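Local atomic coordinates of ribonucleoside-diphosphate reductase subunit beta (Clostridium botulinum, PDB entry 6ZJK), a protein that is the iron-binding small subunit of a ribonucleotide reductase and probably supplies the radical that starts reduction of ribonucleoside diphosphates. Residues A[298-308]-A[320-331]. Numbering follows the deposited sequence. Where two conformers were deposited one is given.
Sequences LIERYIKYLSN and YPEINKHPMEWI
Asn308 grips the backbone of Tyr320 with both ends of its amide: OD1 accepts from Tyr320 N at 3.2 Å, while ND2 gives to Tyr320 O at 2.9 Å. The second bond reaches the carbonyl from above its plane, and Ile323 N, closing a type I turn, gives to the same oxygen from the opposite face. Beside this clamp, Lys304 CG sits over the Tyr320 ring, 3.7 Å from the centroid, in a CH-pi contact, and Ile323 CD1 packs on Lys304 CB. The lysine's NZ meets Glu300 OE2 at 2.8 Å in a salt bridge. Ser307 OG borders the ring edge but bonds to Lys304 O.

Further along, His326 and Tyr305 form an offset stack, planes at 29°. His326 ND1 accepts from Met328 N at 3.1 Å, the N-H tilted 30° from the ring plane; NE2 shares a water with Tyr302 OH and has a weak bond to Asp332. Pro327 sets CG against Tyr302 CA and CD against the Tyr305 ring. A chi1 of -178° swings the Tyr302 ring between Leu306 CD1 and, in one of two Met328 conformers, SD, a Met-aromatic contact.

The chain thus doubles back along helix 296-313, which also touches helices 190-220 and 262-287 of this all-helical subunit. Amide bonds plus lysine and isoleucine packing hold its start, mainly aromatic and apolar contacts the rest; since ND1 accepts, His326 probably carries its proton on NE2 if neutral.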
loop_
_atom_site.group_PDB
_atom_site.type_symbol
_atom_site.label_atom_id
_atom_site.label_comp_id
_atom_site.label_asym_id
_atom_site.label_seq_id
_atom_site.Cartn_x
_atom_site.Cartn_y
_atom_site.Cartn_z
ATOM N N LEU A 298 -1.727 3.291 -37.670
ATOM C CA LEU A 298 -2.724 3.528 -36.683
ATOM C C LEU A 298 -2.168 3.480 -35.271
ATOM O O LEU A 298 -2.605 4.176 -34.438
ATOM C CB LEU A 298 -3.844 2.590 -36.873
ATOM C CG LEU A 298 -4.918 2.718 -35.880
ATOM C CD1 LEU A 298 -5.607 4.032 -36.033
ATOM C CD2 LEU A 298 -5.882 1.611 -36.107
ATOM N N ILE A 299 -1.164 2.674 -35.039
ATOM C CA ILE A 299 -0.518 2.593 -33.785
ATOM C C ILE A 299 0.321 3.842 -33.597
ATOM O O ILE A 299 0.413 4.349 -32.535
ATOM C CB ILE A 299 0.347 1.314 -33.715
ATOM C CG1 ILE A 299 -0.520 0.082 -33.612
ATOM C CG2 ILE A 299 1.231 1.305 -32.531
ATOM C CD1 ILE A 299 0.253 -1.185 -33.714
ATOM N N GLU A 300 0.954 4.303 -34.649
ATOM C CA GLU A 300 1.761 5.504 -34.623
ATOM C C GLU A 300 0.931 6.693 -34.272
ATOM O O GLU A 300 1.236 7.423 -33.412
ATOM C CB GLU A 300 2.347 5.753 -35.995
ATOM C CG GLU A 300 3.494 6.729 -36.043
ATOM C CD GLU A 300 3.660 7.453 -37.395
ATOM O OE1 GLU A 300 3.025 7.070 -38.365
ATOM O OE2 GLU A 300 4.448 8.409 -37.488
ATOM N N ARG A 301 -0.156 6.840 -34.954
ATOM C CA ARG A 301 -1.041 7.978 -34.747
ATOM C C ARG A 301 -1.703 7.939 -33.371
ATOM O O ARG A 301 -1.866 8.982 -32.727
ATOM C CB ARG A 301 -2.081 8.015 -35.875
ATOM C CG ARG A 301 -1.499 8.326 -37.282
ATOM C CD ARG A 301 -2.604 8.468 -38.359
ATOM N NE ARG A 301 -3.693 9.304 -37.862
ATOM C CZ ARG A 301 -3.833 10.612 -38.053
ATOM N NH1 ARG A 301 -2.961 11.300 -38.793
ATOM N NH2 ARG A 301 -4.874 11.234 -37.499
ATOM N N TYR A 302 -2.053 6.753 -32.874
ATOM C CA TYR A 302 -2.743 6.698 -31.587
ATOM C C TYR A 302 -1.820 7.125 -30.453
ATOM O O TYR A 302 -2.192 7.968 -29.629
ATOM C CB TYR A 302 -3.311 5.301 -31.333
ATOM C CG TYR A 302 -4.087 5.176 -30.038
ATOM C CD1 TYR A 302 -5.067 6.105 -29.687
ATOM C CD2 TYR A 302 -3.851 4.108 -29.165
ATOM C CE1 TYR A 302 -5.775 5.980 -28.497
ATOM C CE2 TYR A 302 -4.552 3.980 -27.978
ATOM C CZ TYR A 302 -5.510 4.915 -27.648
ATOM O OH TYR A 302 -6.199 4.767 -26.466
ATOM N N ILE A 303 -0.599 6.591 -30.422
ATOM C CA ILE A 303 0.329 6.925 -29.347
ATOM C C ILE A 303 0.656 8.415 -29.357
ATOM O O ILE A 303 0.675 9.064 -28.303
ATOM C CB ILE A 303 1.607 6.070 -29.451
ATOM C CG1 ILE A 303 1.270 4.567 -29.473
ATOM C CG2 ILE A 303 2.542 6.381 -28.294
ATOM C CD1 ILE A 303 0.421 4.127 -28.320
ATOM N N LYS A 304 0.894 8.987 -30.548
ATOM C CA LYS A 304 1.220 10.406 -30.639
ATOM C C LYS A 304 0.057 11.261 -30.159
ATOM O O LYS A 304 0.264 12.276 -29.486
ATOM C CB LYS A 304 1.625 10.779 -32.076
ATOM C CG LYS A 304 3.015 10.292 -32.464
ATOM C CD LYS A 304 3.457 10.720 -33.879
ATOM C CE LYS A 304 4.832 10.123 -34.232
ATOM N NZ LYS A 304 5.286 10.396 -35.646
ATOM N N TYR A 305 -1.170 10.884 -30.531
ATOM C CA TYR A 305 -2.352 11.611 -30.075
ATOM C C TYR A 305 -2.445 11.601 -28.552
ATOM O O TYR A 305 -2.816 12.606 -27.934
ATOM C CB TYR A 305 -3.613 11.002 -30.698
ATOM C CG TYR A 305 -4.919 11.474 -30.081
ATOM C CD1 TYR A 305 -5.519 12.671 -30.471
ATOM C CD2 TYR A 305 -5.549 10.717 -29.102
ATOM C CE1 TYR A 305 -6.714 13.086 -29.901
ATOM C CE2 TYR A 305 -6.737 11.121 -28.525
ATOM C CZ TYR A 305 -7.315 12.304 -28.919
ATOM O OH TYR A 305 -8.502 12.693 -28.325
ATOM N N LEU A 306 -2.150 10.462 -27.936
ATOM C CA LEU A 306 -2.199 10.381 -26.480
ATOM C C LEU A 306 -1.174 11.304 -25.836
ATOM O O LEU A 306 -1.469 11.955 -24.828
ATOM C CB LEU A 306 -1.973 8.932 -26.022
ATOM C CG LEU A 306 -3.145 7.976 -26.245
ATOM C CD1 LEU A 306 -2.814 6.537 -25.776
ATOM C CD2 LEU A 306 -4.390 8.477 -25.553
ATOM N N SER A 307 0.037 11.379 -26.401
ATOM C CA SER A 307 1.054 12.219 -25.781
ATOM C C SER A 307 0.663 13.693 -25.818
ATOM O O SER A 307 0.993 14.435 -24.887
ATOM C CB SER A 307 2.421 11.996 -26.429
ATOM O OG SER A 307 2.513 12.612 -27.687
ATOM N N ASN A 308 -0.061 14.134 -26.857
ATOM C CA ASN A 308 -0.521 15.525 -26.891
ATOM C C ASN A 308 -1.432 15.815 -25.704
ATOM O O ASN A 308 -1.300 16.854 -25.047
ATOM C CB ASN A 308 -1.271 15.827 -28.191
ATOM C CG ASN A 308 -0.390 15.733 -29.420
ATOM O OD1 ASN A 308 0.837 15.770 -29.347
ATOM N ND2 ASN A 308 -1.025 15.597 -30.562
ATOM N N TYR A 320 3.304 16.701 -31.235
ATOM C CA TYR A 320 2.759 16.351 -32.549
ATOM C C TYR A 320 1.454 17.099 -32.809
ATOM O O TYR A 320 0.396 16.487 -32.977
ATOM C CB TYR A 320 2.555 14.838 -32.629
ATOM C CG TYR A 320 3.738 14.073 -32.076
ATOM C CD1 TYR A 320 4.896 13.914 -32.834
ATOM C CD2 TYR A 320 3.708 13.525 -30.793
ATOM C CE1 TYR A 320 5.991 13.221 -32.331
ATOM C CE2 TYR A 320 4.799 12.835 -30.277
ATOM C CZ TYR A 320 5.943 12.697 -31.056
ATOM O OH TYR A 320 7.036 12.015 -30.566
ATOM N N PRO A 321 1.504 18.435 -32.903
ATOM C CA PRO A 321 0.254 19.206 -33.028
ATOM C C PRO A 321 -0.510 18.898 -34.295
ATOM O O PRO A 321 -1.716 19.172 -34.360
ATOM C CB PRO A 321 0.730 20.674 -33.025
ATOM C CG PRO A 321 2.143 20.650 -32.510
ATOM C CD PRO A 321 2.693 19.301 -32.948
ATOM N N GLU A 322 0.140 18.312 -35.297
ATOM C CA GLU A 322 -0.520 18.032 -36.562
ATOM C C GLU A 322 -1.464 16.838 -36.489
ATOM O O GLU A 322 -2.243 16.634 -37.422
ATOM C CB GLU A 322 0.541 17.832 -37.659
ATOM C CG GLU A 322 1.365 16.534 -37.579
ATOM C CD GLU A 322 2.450 16.568 -36.491
ATOM O OE1 GLU A 322 3.300 15.651 -36.484
ATOM O OE2 GLU A 322 2.497 17.533 -35.684
ATOM N N ILE A 323 -1.436 16.071 -35.397
ATOM C CA ILE A 323 -2.352 14.955 -35.185
ATOM C C ILE A 323 -3.373 15.416 -34.152
ATOM O O ILE A 323 -3.145 15.290 -32.944
ATOM C CB ILE A 323 -1.612 13.701 -34.697
ATOM C CG1 ILE A 323 -0.524 13.292 -35.684
ATOM C CG2 ILE A 323 -2.585 12.547 -34.470
ATOM C CD1 ILE A 323 0.350 12.189 -35.144
ATOM N N ASN A 324 -4.490 15.972 -34.604
ATOM C CA ASN A 324 -5.472 16.540 -33.692
ATOM C C ASN A 324 -6.775 15.759 -33.580
ATOM O O ASN A 324 -7.525 15.989 -32.623
ATOM C CB ASN A 324 -5.751 17.998 -34.083
ATOM C CG ASN A 324 -5.980 18.166 -35.566
ATOM O OD1 ASN A 324 -6.063 17.189 -36.304
ATOM N ND2 ASN A 324 -6.030 19.407 -36.019
ATOM N N LYS A 325 -7.065 14.834 -34.488
ATOM C CA LYS A 325 -8.294 14.119 -34.168
ATOM C C LYS A 325 -7.963 12.672 -33.797
ATOM O O LYS A 325 -7.104 12.038 -34.419
ATOM C CB LYS A 325 -9.294 14.152 -35.335
ATOM C CG LYS A 325 -10.724 13.717 -34.912
ATOM C CD LYS A 325 -11.371 14.624 -33.868
ATOM C CE LYS A 325 -11.901 13.790 -32.699
ATOM N NZ LYS A 325 -10.817 13.482 -31.725
ATOM N N HIS A 326 -8.855 12.184 -32.942
ATOM C CA HIS A 326 -8.673 10.887 -32.310
ATOM C C HIS A 326 -8.726 9.807 -33.382
ATOM O O HIS A 326 -9.761 9.653 -34.039
ATOM C CB HIS A 326 -9.759 10.684 -31.257
ATOM C CG HIS A 326 -9.514 9.535 -30.340
ATOM N ND1 HIS A 326 -8.803 8.413 -30.716
ATOM C CD2 HIS A 326 -9.907 9.322 -29.064
ATOM C CE1 HIS A 326 -8.765 7.561 -29.706
ATOM N NE2 HIS A 326 -9.429 8.090 -28.693
ATOM N N PRO A 327 -7.655 9.039 -33.588
ATOM C CA PRO A 327 -7.642 8.080 -34.700
ATOM C C PRO A 327 -8.364 6.771 -34.418
ATOM O O PRO A 327 -8.609 6.012 -35.366
ATOM C CB PRO A 327 -6.141 7.845 -34.932
ATOM C CG PRO A 327 -5.531 8.080 -33.582
ATOM C CD PRO A 327 -6.355 9.128 -32.903
ATOM N N MET A 328 -8.709 6.477 -33.158
ATOM C CA MET A 328 -9.420 5.256 -32.783
ATOM C C MET A 328 -10.540 5.607 -31.802
ATOM O O MET A 328 -10.566 5.144 -30.665
ATOM C CB MET A 328 -8.494 4.231 -32.129
ATOM C CG MET A 328 -7.224 3.895 -32.872
ATOM S SD MET A 328 -6.275 2.693 -31.916
ATOM C CE MET A 328 -7.386 1.286 -31.921
ATOM N N GLU A 329 -11.492 6.433 -32.238
ATOM C CA GLU A 329 -12.476 7.012 -31.324
ATOM C C GLU A 329 -13.317 5.960 -30.595
ATOM O O GLU A 329 -13.833 6.244 -29.502
ATOM C CB GLU A 329 -13.364 8.013 -32.066
ATOM C CG GLU A 329 -14.190 8.811 -31.090
ATOM C CD GLU A 329 -14.423 10.233 -31.525
ATOM O OE1 GLU A 329 -13.650 10.734 -32.376
ATOM O OE2 GLU A 329 -15.357 10.859 -30.976
ATOM N N TRP A 330 -13.516 4.794 -31.222
ATOM C CA TRP A 330 -14.369 3.765 -30.636
ATOM C C TRP A 330 -13.871 3.300 -29.276
ATOM O O TRP A 330 -14.675 2.807 -28.481
ATOM C CB TRP A 330 -14.470 2.559 -31.577
ATOM C CG TRP A 330 -13.149 1.869 -31.806
ATOM C CD1 TRP A 330 -12.246 2.123 -32.811
ATOM C CD2 TRP A 330 -12.581 0.810 -31.017
ATOM N NE1 TRP A 330 -11.154 1.289 -32.686
ATOM C CE2 TRP A 330 -11.336 0.475 -31.596
ATOM C CE3 TRP A 330 -12.999 0.123 -29.871
ATOM C CZ2 TRP A 330 -10.510 -0.525 -31.074
ATOM C CZ3 TRP A 330 -12.170 -0.886 -29.351
ATOM C CH2 TRP A 330 -10.943 -1.190 -29.952
ATOM N N ILE A 331 -12.576 3.455 -28.986
ATOM C CA ILE A 331 -11.996 2.967 -27.731
ATOM C C ILE A 331 -12.639 3.637 -26.516
ATOM O O ILE A 331 -12.803 3.012 -25.456
ATOM C CB ILE A 331 -10.473 3.186 -27.734
ATOM C CG1 ILE A 331 -9.773 2.148 -28.598
ATOM C CG2 ILE A 331 -9.901 3.047 -26.339
ATOM C CD1 ILE A 331 -8.269 2.309 -28.586
HETATM O O HOH W 1 -8.670 6.654 -25.979
#